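Local coordinates for protein (R)-S-adenosyl-L-methionine hydrolase (Thermus thermophilus, PDB 2CW5) that hydrolyses S-adenosyl-L-methionine to adenosine and L-methionine, working as a homotrimer and lacking the halogenase activity of its fluorinating relatives, at residues Y50-A55 against G94-A99; G84-V89 against L101-R106; A18-V23 against A130-R135. All coordinates share one frame; numbering follows the deposited sequence.

Interaction 1: residues Y50-A55 against G94-A99; sequences YALFEA and GLFTLA
Leu52 of helix 45-55 reaches across to Leu95 and Phe96 with a single methyl, CD1. Leu52 CD1 lies 3.7 Å from Phe96 CD1, meeting the ring obliquely, and 4.0 Å from Leu95 CG. The Leu52 side chain stands with CG anti to its carbonyl carbon (chi1 -67°) and runs on extended, which carries the methyl straight out from the helix into the bend of 94-99. Next along the helix, Phe53 and Leu98 meet nearer their backbones: Phe53 CB is 3.7 Å from Leu98 CB. The Phe53 ring turns its edge to the backbone, Phe53 CD1 lying 3.7 Å from Leu98 O, near the ring plane. Leu98 CD1 in turn rests 4.0 Å from Tyr50 CA, against the helix backbone rather than the tyrosine ring. No hydrogen bond joins the two segments; the contact is apolar packing, almost wholly buried. What shapes 94-99 is a type I turn from Gly94 to Thr97, where Gly94 O accepts both Thr97 N and Thr97 OG1, the hydroxyl at 2.6 Å. Thr97 OG1 is also bonded to Leu166 N, and Asn93 OD1 holds Leu95 N. Further out, Leu52 and Phe96 both lie on Ala67 of strand 64-68, while Tyr50 packs on Leu179 of the C-terminal domain, its side chain about 4 Å from that of Glu232, which probably binds S-adenosyl-L-methionine. A helix and a connecting turn thus pack together over the mixed sheet of the alpha/beta N-terminal domain of the SAM hydrolase / halogenase family.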
# COMPACT_ATOMS: atom_id res chain seq x y z
N TYR C 50 -18.59 2.80 -5.36
CA TYR C 50 -19.05 2.88 -3.97
C TYR C 50 -18.04 3.58 -3.08
O TYR C 50 -18.41 4.40 -2.24
CB TYR C 50 -19.36 1.48 -3.41
CG TYR C 50 -19.87 1.53 -1.99
CD1 TYR C 50 -21.05 2.21 -1.67
CD2 TYR C 50 -19.16 0.94 -0.94
CE1 TYR C 50 -21.50 2.31 -0.36
CE2 TYR C 50 -19.60 1.04 0.39
CZ TYR C 50 -20.77 1.73 0.66
OH TYR C 50 -21.22 1.84 1.96
N ALA C 51 -16.75 3.26 -3.26
CA ALA C 51 -15.71 3.89 -2.45
C ALA C 51 -15.75 5.42 -2.57
O ALA C 51 -15.57 6.13 -1.59
CB ALA C 51 -14.33 3.37 -2.87
N LEU C 52 -15.98 5.92 -3.79
CA LEU C 52 -16.07 7.36 -4.01
C LEU C 52 -17.30 7.91 -3.29
O LEU C 52 -17.23 8.95 -2.63
CB LEU C 52 -16.14 7.66 -5.51
CG LEU C 52 -14.87 7.33 -6.30
CD1 LEU C 52 -15.14 7.50 -7.80
CD2 LEU C 52 -13.74 8.24 -5.86
N PHE C 53 -18.42 7.21 -3.43
CA PHE C 53 -19.68 7.58 -2.80
C PHE C 53 -19.49 7.72 -1.28
O PHE C 53 -19.98 8.66 -0.65
CB PHE C 53 -20.71 6.49 -3.10
CG PHE C 53 -22.05 6.71 -2.46
CD1 PHE C 53 -22.96 7.61 -3.01
CD2 PHE C 53 -22.42 5.98 -1.34
CE1 PHE C 53 -24.22 7.77 -2.45
CE2 PHE C 53 -23.68 6.13 -0.76
CZ PHE C 53 -24.59 7.03 -1.32
N GLU C 54 -18.77 6.76 -0.72
CA GLU C 54 -18.50 6.69 0.70
C GLU C 54 -17.71 7.88 1.27
O GLU C 54 -18.02 8.39 2.34
CB GLU C 54 -17.75 5.38 0.98
CG GLU C 54 -17.42 5.08 2.42
CD GLU C 54 -17.28 3.59 2.67
OE1 GLU C 54 -16.55 2.92 1.91
OE2 GLU C 54 -17.91 3.08 3.62
N ALA C 55 -16.71 8.34 0.53
CA ALA C 55 -15.86 9.43 1.00
C ALA C 55 -16.18 10.85 0.54
O ALA C 55 -15.87 11.82 1.24
CB ALA C 55 -14.41 9.11 0.67
N GLY C 94 -18.55 5.38 -16.15
CA GLY C 94 -19.53 5.21 -15.09
C GLY C 94 -18.96 5.11 -13.69
O GLY C 94 -19.71 4.99 -12.72
N LEU C 95 -17.64 5.16 -13.59
CA LEU C 95 -16.95 5.09 -12.31
C LEU C 95 -17.52 6.10 -11.30
O LEU C 95 -17.67 5.80 -10.11
CB LEU C 95 -15.46 5.38 -12.53
CG LEU C 95 -14.54 5.63 -11.32
CD1 LEU C 95 -14.59 4.44 -10.38
CD2 LEU C 95 -13.12 5.86 -11.80
N PHE C 96 -17.84 7.30 -11.78
CA PHE C 96 -18.36 8.37 -10.93
C PHE C 96 -19.89 8.41 -10.74
O PHE C 96 -20.41 9.37 -10.18
CB PHE C 96 -17.91 9.73 -11.49
CG PHE C 96 -16.41 9.94 -11.48
CD1 PHE C 96 -15.73 10.12 -10.28
CD2 PHE C 96 -15.69 10.00 -12.67
CE1 PHE C 96 -14.35 10.34 -10.26
CE2 PHE C 96 -14.31 10.23 -12.66
CZ PHE C 96 -13.64 10.40 -11.45
N THR C 97 -20.59 7.38 -11.19
CA THR C 97 -22.06 7.33 -11.11
C THR C 97 -22.68 7.70 -9.76
O THR C 97 -23.55 8.57 -9.68
CB THR C 97 -22.59 5.94 -11.51
OG1 THR C 97 -22.21 5.64 -12.86
CG2 THR C 97 -24.11 5.90 -11.42
N LEU C 98 -22.24 7.03 -8.70
CA LEU C 98 -22.77 7.30 -7.37
C LEU C 98 -22.35 8.67 -6.84
O LEU C 98 -23.16 9.39 -6.25
CB LEU C 98 -22.34 6.18 -6.42
CG LEU C 98 -22.94 4.82 -6.81
CD1 LEU C 98 -22.45 3.74 -5.86
CD2 LEU C 98 -24.47 4.89 -6.78
N ALA C 99 -21.10 9.04 -7.07
CA ALA C 99 -20.62 10.35 -6.64
C ALA C 99 -21.52 11.42 -7.25
O ALA C 99 -21.88 12.41 -6.60
CB ALA C 99 -19.19 10.57 -7.11

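Interaction 2: residues G84-V89 against L101-R106; sequences GRWTYV and LLDPPR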
# COMPACT_ATOMS: atom_id res chain seq x y z
N GLY C 84 -18.45 19.91 -10.75
CA GLY C 84 -19.64 20.10 -9.93
C GLY C 84 -19.13 20.81 -8.68
O GLY C 84 -18.21 21.63 -8.79
N ARG C 85 -19.70 20.51 -7.52
CA ARG C 85 -19.23 21.11 -6.27
C ARG C 85 -17.81 20.60 -6.07
O ARG C 85 -16.97 21.26 -5.46
CB ARG C 85 -20.10 20.68 -5.08
CG ARG C 85 -21.55 21.13 -5.15
CD ARG C 85 -22.14 21.32 -3.76
NE ARG C 85 -22.18 20.09 -2.97
CZ ARG C 85 -23.03 19.09 -3.18
NH1 ARG C 85 -23.92 19.15 -4.16
NH2 ARG C 85 -22.99 18.01 -2.41
N TRP C 86 -17.56 19.39 -6.57
CA TRP C 86 -16.23 18.78 -6.51
C TRP C 86 -15.85 18.58 -7.98
O TRP C 86 -16.71 18.64 -8.85
CB TRP C 86 -16.27 17.43 -5.79
CG TRP C 86 -16.49 17.55 -4.31
CD1 TRP C 86 -15.57 17.89 -3.36
CD2 TRP C 86 -17.73 17.37 -3.62
NE1 TRP C 86 -16.16 17.94 -2.12
CE2 TRP C 86 -17.48 17.62 -2.25
CE3 TRP C 86 -19.03 17.03 -4.02
CZ2 TRP C 86 -18.49 17.54 -1.28
CZ3 TRP C 86 -20.03 16.95 -3.05
CH2 TRP C 86 -19.75 17.20 -1.70
N THR C 87 -14.57 18.36 -8.24
CA THR C 87 -14.11 18.17 -9.60
C THR C 87 -13.68 16.72 -9.76
O THR C 87 -13.06 16.14 -8.86
CB THR C 87 -12.94 19.12 -9.91
OG1 THR C 87 -13.42 20.47 -9.84
CG2 THR C 87 -12.36 18.85 -11.30
N TYR C 88 -14.02 16.13 -10.90
CA TYR C 88 -13.71 14.72 -11.14
C TYR C 88 -12.82 14.55 -12.36
O TYR C 88 -13.03 15.20 -13.38
CB TYR C 88 -15.01 13.94 -11.32
CG TYR C 88 -16.01 14.18 -10.21
CD1 TYR C 88 -15.93 13.48 -9.01
CD2 TYR C 88 -17.00 15.16 -10.34
CE1 TYR C 88 -16.80 13.75 -7.96
CE2 TYR C 88 -17.88 15.44 -9.30
CZ TYR C 88 -17.77 14.73 -8.11
OH TYR C 88 -18.61 15.03 -7.05
N VAL C 89 -11.84 13.67 -12.24
CA VAL C 89 -10.92 13.38 -13.33
C VAL C 89 -10.74 11.88 -13.42
O VAL C 89 -10.28 11.24 -12.48
CB VAL C 89 -9.55 14.04 -13.10
CG1 VAL C 89 -8.58 13.67 -14.23
CG2 VAL C 89 -9.71 15.55 -13.01
N LEU C 101 -24.57 11.31 -7.89
CA LEU C 101 -25.91 11.38 -7.30
C LEU C 101 -25.84 12.41 -6.19
O LEU C 101 -26.84 13.05 -5.85
CB LEU C 101 -26.33 10.03 -6.71
CG LEU C 101 -26.72 8.92 -7.67
CD1 LEU C 101 -27.01 7.64 -6.89
CD2 LEU C 101 -27.94 9.36 -8.49
N LEU C 102 -24.65 12.57 -5.62
CA LEU C 102 -24.45 13.53 -4.54
C LEU C 102 -24.07 14.89 -5.13
O LEU C 102 -24.34 15.93 -4.53
CB LEU C 102 -23.31 13.06 -3.62
CG LEU C 102 -23.43 11.66 -2.99
CD1 LEU C 102 -22.14 11.35 -2.24
CD2 LEU C 102 -24.63 11.60 -2.06
N ASP C 103 -23.47 14.87 -6.31
CA ASP C 103 -23.01 16.08 -6.99
C ASP C 103 -22.99 15.92 -8.51
O ASP C 103 -21.97 15.58 -9.11
CB ASP C 103 -21.60 16.41 -6.46
CG ASP C 103 -20.93 17.54 -7.22
OD1 ASP C 103 -21.61 18.54 -7.54
OD2 ASP C 103 -19.71 17.44 -7.48
N PRO C 104 -24.14 16.16 -9.16
CA PRO C 104 -24.29 16.06 -10.62
C PRO C 104 -23.44 17.13 -11.30
O PRO C 104 -23.60 18.32 -11.04
CB PRO C 104 -25.79 16.31 -10.84
CG PRO C 104 -26.40 15.87 -9.55
CD PRO C 104 -25.45 16.39 -8.52
N PRO C 105 -22.52 16.72 -12.18
CA PRO C 105 -21.67 17.71 -12.86
C PRO C 105 -22.44 18.67 -13.75
O PRO C 105 -23.47 18.32 -14.33
CB PRO C 105 -20.68 16.84 -13.64
CG PRO C 105 -21.47 15.61 -13.92
CD PRO C 105 -22.18 15.35 -12.62
N ARG C 106 -21.93 19.89 -13.85
CA ARG C 106 -22.53 20.93 -14.67
C ARG C 106 -21.81 21.01 -16.02
O ARG C 106 -22.42 21.32 -17.04
CB ARG C 106 -22.45 22.27 -13.95
CG ARG C 106 -23.19 22.32 -12.63
CD ARG C 106 -24.69 22.49 -12.83
NE ARG C 106 -25.02 23.82 -13.34
CZ ARG C 106 -26.25 24.26 -13.58
NH1 ARG C 106 -27.29 23.47 -13.36
NH2 ARG C 106 -26.44 25.49 -14.05
O HOH W 1 -24.93 15.70 -1.82
O HOH W 2 -23.89 19.77 -6.92
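A chi1 of 172° turns the Asp103 carboxylate away from its own N and up to the backbone N-H groups of Arg85 and Trp86; Tyr88, its CG anti to the carbonyl carbon (chi1 -51°), brings its hydroxyl to the same group. Arg85 N meets Asp103 OD1 on the syn side at 2.7 Å, in a nearly straight bond somewhat out of the carboxylate plane. Asp103 OD2 accepts twice: from Trp86 N at 3.0 Å, coming from above the carboxylate plane, and from Tyr88 OH at 2.7 Å, on the anti lone pair. The carboxylate therefore ties the turn before strand 87-89, in the mixed sheet of the N-terminal domain, to the loop that leaves helix 99-102 for strand 107-110. A lysine in place of Asp103 would probably leave the two N-H groups and the tyrosine hydroxyl without their shared acceptor and set the turn free to shift. Arg85 bends at chi3 and places its guanidinium end-on to Leu102 O, NH1 and NH2 each 3.3 Å from that oxygen in long, bent bonds, the oxygen tilted out of the guanidinium plane; Asp103 CB lies over the rim of one face. Water 1 links Arg85 NH2 to Leu102 O, and water 2 donates to Asp103 OD1. The indole turns its edge to Asp103, its plane steep to the carboxylate, with Trp86 CE3 3.5 Å from Asp103 OD2, while Trp86 NE1 is bonded to Leu59 O. Gly84 CA sits 3.5 Å from Asp103 OD1, where a CB would clash with that oxygen.

Interaction 3: residues A18-V23 against A130-R135; sequences AVVKAV and ATFHGR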
# COMPACT_ATOMS: atom_id res chain seq x y z
N ALA C 18 2.70 5.90 -7.16
CA ALA C 18 3.78 6.83 -6.88
C ALA C 18 4.15 7.68 -8.10
O ALA C 18 4.47 8.86 -7.96
CB ALA C 18 5.01 6.08 -6.39
N VAL C 19 4.13 7.08 -9.29
CA VAL C 19 4.46 7.81 -10.50
C VAL C 19 3.44 8.92 -10.75
O VAL C 19 3.81 10.04 -11.13
CB VAL C 19 4.52 6.87 -11.73
CG1 VAL C 19 4.72 7.68 -13.01
CG2 VAL C 19 5.67 5.89 -11.57
N VAL C 20 2.17 8.63 -10.52
CA VAL C 20 1.13 9.63 -10.70
C VAL C 20 1.35 10.77 -9.69
O VAL C 20 1.23 11.95 -10.03
CB VAL C 20 -0.28 9.03 -10.50
CG1 VAL C 20 -1.31 10.13 -10.42
CG2 VAL C 20 -0.60 8.09 -11.67
N LYS C 21 1.69 10.41 -8.46
CA LYS C 21 1.96 11.41 -7.44
C LYS C 21 3.18 12.25 -7.83
O LYS C 21 3.25 13.45 -7.55
CB LYS C 21 2.19 10.74 -6.09
CG LYS C 21 0.94 10.13 -5.48
CD LYS C 21 1.25 9.49 -4.13
CE LYS C 21 0.00 9.00 -3.44
NZ LYS C 21 0.34 8.33 -2.15
N ALA C 22 4.15 11.60 -8.47
CA ALA C 22 5.37 12.29 -8.90
C ALA C 22 5.03 13.30 -10.00
O ALA C 22 5.52 14.43 -9.97
CB ALA C 22 6.39 11.28 -9.42
N VAL C 23 4.21 12.90 -10.96
CA VAL C 23 3.82 13.81 -12.03
C VAL C 23 3.02 14.97 -11.44
O VAL C 23 3.21 16.12 -11.84
CB VAL C 23 2.98 13.09 -13.12
CG1 VAL C 23 2.46 14.11 -14.13
CG2 VAL C 23 3.84 12.06 -13.83
N ALA C 130 -0.10 5.30 -25.23
CA ALA C 130 -1.36 4.90 -24.61
C ALA C 130 -1.21 3.61 -23.81
O ALA C 130 -1.99 2.68 -23.98
CB ALA C 130 -2.44 4.72 -25.69
N THR C 131 -0.21 3.57 -22.94
CA THR C 131 0.03 2.39 -22.11
C THR C 131 -0.09 2.69 -20.62
O THR C 131 -0.01 1.77 -19.79
CB THR C 131 1.44 1.80 -22.38
OG1 THR C 131 2.43 2.82 -22.19
CG2 THR C 131 1.54 1.28 -23.81
N PHE C 132 -0.28 3.96 -20.27
CA PHE C 132 -0.39 4.37 -18.87
C PHE C 132 -1.12 5.71 -18.81
O PHE C 132 -0.51 6.75 -18.53
CB PHE C 132 1.02 4.50 -18.27
CG PHE C 132 1.06 4.61 -16.76
CD1 PHE C 132 -0.11 4.81 -16.03
CD2 PHE C 132 2.27 4.53 -16.09
CE1 PHE C 132 -0.07 4.93 -14.63
CE2 PHE C 132 2.33 4.65 -14.70
CZ PHE C 132 1.15 4.85 -13.97
N HIS C 133 -2.43 5.69 -19.06
CA HIS C 133 -3.22 6.92 -19.05
C HIS C 133 -3.16 7.70 -17.74
O HIS C 133 -3.21 8.93 -17.75
CB HIS C 133 -4.68 6.62 -19.41
CG HIS C 133 -4.87 6.14 -20.81
ND1 HIS C 133 -5.17 4.83 -21.11
CD2 HIS C 133 -4.78 6.79 -22.00
CE1 HIS C 133 -5.26 4.69 -22.43
NE2 HIS C 133 -5.03 5.86 -22.99
N GLY C 134 -3.07 7.00 -16.62
CA GLY C 134 -3.02 7.69 -15.34
C GLY C 134 -1.86 8.67 -15.29
O GLY C 134 -1.98 9.80 -14.80
N ARG C 135 -0.73 8.22 -15.82
CA ARG C 135 0.49 9.01 -15.86
C ARG C 135 0.50 10.09 -16.94
O ARG C 135 0.80 11.25 -16.67
CB ARG C 135 1.69 8.09 -16.10
CG ARG C 135 3.04 8.79 -16.15
CD ARG C 135 4.13 7.82 -16.58
NE ARG C 135 4.08 7.53 -18.02
CZ ARG C 135 4.64 6.47 -18.59
NH1 ARG C 135 5.30 5.58 -17.86
NH2 ARG C 135 4.55 6.30 -19.90
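Val19 presses its CG1 methyl against the aliphatic part of Arg135, 3.6 Å from Arg135 CD. That methyl lies anti to the valine N (chi1 174°), and it also lies 4.2 Å from Phe132 CE2, so one branch serves two partners. Val20 uses its other branch: CG2 stands 3.8 Å from Gly134 O and 4.3 Å from Phe132 CZ, oblique to the ring. Val23, a turn further on, sets CG2 4.1 Å from Arg135 CG, the two side chains crossing at about a right angle. Arg135 runs extended from CG, itself anti to the backbone N (chi1 -180°), and bends only at chi3 (75°). The bend folds the guanidinium back over Phe132, whose CB lies over its centre; the Phe132 ring in turn carries Arg135 CB over its centre, 3.5 Å above the plane. The N-cap residue Phe132 and the first-turn Arg135 thus clasp each other while the valines close in from the other helix. Between them His133, probably important for activity, opens helix 133-147. A CB on Gly134 would be crowded by Phe132 CE1. Arg135 NH1 is bonded to Ser227 O of the third subunit, and Tyr16 meets the Phe132 ring edge-to-face. Helix 16-24, which follows strand 4-8, here packs on the N-terminal end of helix 133-147, where Ala139 also touches Val20 and Val23.

In the fold
Interactions 1 and 2 adjoin, their centres 11 Å apart: Phe96 CD1 lies 3.6 Å from Tyr88 CD1, and Leu102 CD1 is 3.8 Å from Phe53 O. Interaction 2 ties together the two ends of the connection from 84-89 to 101-106, and interaction 1 packs its middle, 94-99, on helix 45-55. Interaction 3 lies apart, its centre 21 Å from that of interaction 1 and 23 Å from that of interaction 2. Sites inferred from relatives adjoin interaction 1 and include His133 of interaction 3. Ser227, probably a binding residue, lies about 5 Å from Tyr50 between side chains; its copy in the third subunit offers its backbone O to Arg135. Interaction 2 is remote from these sites.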